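Local coordinates for cupin type-2 domain-containing protein (PDB 2OPK) that is of unknown function, though it belongs to the cupin family and has been put forward as a putative mannose-6-phosphate isomerase, at residues Glu34-Asn39 and Thr102-Val107. Numbering follows the deposited sequence. Where two conformers were deposited one is given.
Sequences ERIISN and TVWLAV
With CG of Trp104 set beside its own backbone N (chi1 -46°) and OG of Ser38 turned the same way (chi1 -57°), indole and hydroxyl converge on one face of two paired strands. Trp104 NE1 donates to Ser38 OG at 3.0 Å, the oxygen lying slightly out of the ring plane. Ser38 OG also hydrogen-bonds Glu20 OE2, so the buried hydroxyl links the indole to a carboxylate. Further along the ring, Trp104 CD1 touches Ile36 CB at 3.6 Å; from the other end of that isoleucine, Ile36 CD1 meets Ala106 CB at 3.9 Å. Beneath these side chains runs a regular antiparallel ladder in which Glu34, Ile36 and Ser38 form hydrogen-bonded pairs with Ala106, Trp104 and Thr102. The shortest link, from Ser38 N to Thr102 O, is 2.7 Å and almost straight (176°), whereas Ile36 N approaches Trp104 O from above the carbonyl plane. The pair lies inside the five-stranded antiparallel sheet of the cupin beta-barrel, with strand 102-109 between strands 31-38 and 54-61. An unidentified molecule, probably from the crystallisation liquor, comes within about 3 Å of the Trp104 side chain (nearest atoms) and may mark a pocket there. On the reverse face, in the conformer given, Ile37 CD1 packs against Val103 CG2 at 3.6 Å and lies above one face of the Arg35 guanidinium, near its rim; Gln23 holds that guanidinium by a hydrogen bond.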
# COMPACT_ATOMS: atom_id res chain seq x y z
N GLU B 34 -4.48 2.47 -6.40
CA GLU B 34 -4.32 3.85 -6.82
C GLU B 34 -3.66 4.71 -5.76
O GLU B 34 -3.75 4.44 -4.56
CB GLU B 34 -5.68 4.47 -7.19
CG GLU B 34 -6.60 4.68 -5.99
CD GLU B 34 -7.97 5.19 -6.36
OE1 GLU B 34 -8.16 5.68 -7.51
OE2 GLU B 34 -8.86 5.11 -5.45
N ARG B 35 -3.05 5.77 -6.25
CA ARG B 35 -2.50 6.85 -5.43
C ARG B 35 -3.53 8.01 -5.40
O ARG B 35 -4.17 8.29 -6.42
CB ARG B 35 -1.24 7.32 -6.12
CG ARG B 35 -0.56 8.37 -5.50
CD ARG B 35 0.73 8.64 -6.22
NE ARG B 35 0.68 9.49 -7.41
CZ ARG B 35 1.71 10.28 -7.76
NH1 ARG B 35 2.79 10.32 -7.00
NH2 ARG B 35 1.70 11.03 -8.83
N ILE B 36 -3.72 8.62 -4.23
CA ILE B 36 -4.59 9.78 -4.06
C ILE B 36 -3.70 10.89 -3.52
O ILE B 36 -2.87 10.65 -2.62
CB ILE B 36 -5.72 9.58 -3.04
CG1 ILE B 36 -6.46 8.27 -3.32
CG2 ILE B 36 -6.68 10.83 -3.03
CD1 ILE B 36 -7.52 7.82 -2.23
N ILE B 37 -3.83 12.08 -4.10
CA ILE B 37 -3.07 13.24 -3.68
C ILE B 37 -4.04 14.31 -3.18
O ILE B 37 -4.86 14.86 -3.97
CB ILE B 37 -2.22 13.83 -4.83
CG1 ILE B 37 -1.38 12.74 -5.53
CG2 ILE B 37 -1.32 14.96 -4.33
CD1 ILE B 37 -0.35 12.08 -4.66
N SER B 38 -3.96 14.58 -1.88
CA SER B 38 -4.75 15.62 -1.24
C SER B 38 -3.84 16.78 -0.97
O SER B 38 -2.62 16.64 -0.78
CB SER B 38 -5.33 15.13 0.08
OG SER B 38 -6.12 13.97 -0.09
N ASN B 39 -4.45 17.95 -0.95
CA ASN B 39 -3.78 19.19 -0.58
C ASN B 39 -4.74 19.99 0.28
O ASN B 39 -5.14 21.10 -0.09
CB ASN B 39 -3.40 20.01 -1.82
CG ASN B 39 -2.14 19.51 -2.46
OD1 ASN B 39 -1.04 19.80 -1.98
ND2 ASN B 39 -2.28 18.77 -3.58
N THR B 102 -0.94 15.33 1.15
CA THR B 102 -1.23 14.07 1.78
C THR B 102 -1.35 13.07 0.62
O THR B 102 -2.22 13.21 -0.25
CB THR B 102 -2.50 14.12 2.62
OG1 THR B 102 -2.32 15.02 3.72
CG2 THR B 102 -2.83 12.76 3.19
N VAL B 103 -0.43 12.11 0.59
CA VAL B 103 -0.44 11.05 -0.42
C VAL B 103 -0.94 9.77 0.21
O VAL B 103 -0.42 9.35 1.26
CB VAL B 103 0.98 10.79 -1.03
CG1 VAL B 103 0.92 9.68 -2.07
CG2 VAL B 103 1.55 12.09 -1.63
N TRP B 104 -1.92 9.15 -0.43
CA TRP B 104 -2.55 7.91 0.05
C TRP B 104 -2.33 6.80 -0.94
O TRP B 104 -2.11 7.05 -2.12
CB TRP B 104 -4.05 8.03 0.13
CG TRP B 104 -4.65 9.26 0.76
CD1 TRP B 104 -4.62 10.52 0.28
CD2 TRP B 104 -5.42 9.31 1.98
NE1 TRP B 104 -5.31 11.36 1.11
CE2 TRP B 104 -5.81 10.65 2.16
CE3 TRP B 104 -5.79 8.36 2.92
CZ2 TRP B 104 -6.59 11.05 3.25
CZ3 TRP B 104 -6.58 8.74 4.00
CH2 TRP B 104 -6.96 10.08 4.17
N LEU B 105 -2.45 5.57 -0.44
CA LEU B 105 -2.47 4.37 -1.28
C LEU B 105 -3.79 3.72 -0.98
O LEU B 105 -4.12 3.50 0.20
CB LEU B 105 -1.33 3.43 -0.91
CG LEU B 105 -1.22 2.18 -1.78
CD1 LEU B 105 -0.82 2.52 -3.22
CD2 LEU B 105 -0.20 1.26 -1.17
N ALA B 106 -4.57 3.44 -2.02
CA ALA B 106 -5.90 2.90 -1.86
C ALA B 106 -6.10 1.67 -2.74
O ALA B 106 -5.66 1.64 -3.90
CB ALA B 106 -6.94 3.97 -2.16
N VAL B 107 -6.76 0.66 -2.16
CA VAL B 107 -7.04 -0.59 -2.87
C VAL B 107 -8.54 -0.83 -2.80
O VAL B 107 -9.14 -0.77 -1.75
CB VAL B 107 -6.28 -1.81 -2.31
CG1 VAL B 107 -6.50 -3.09 -3.17
CG2 VAL B 107 -4.76 -1.49 -2.18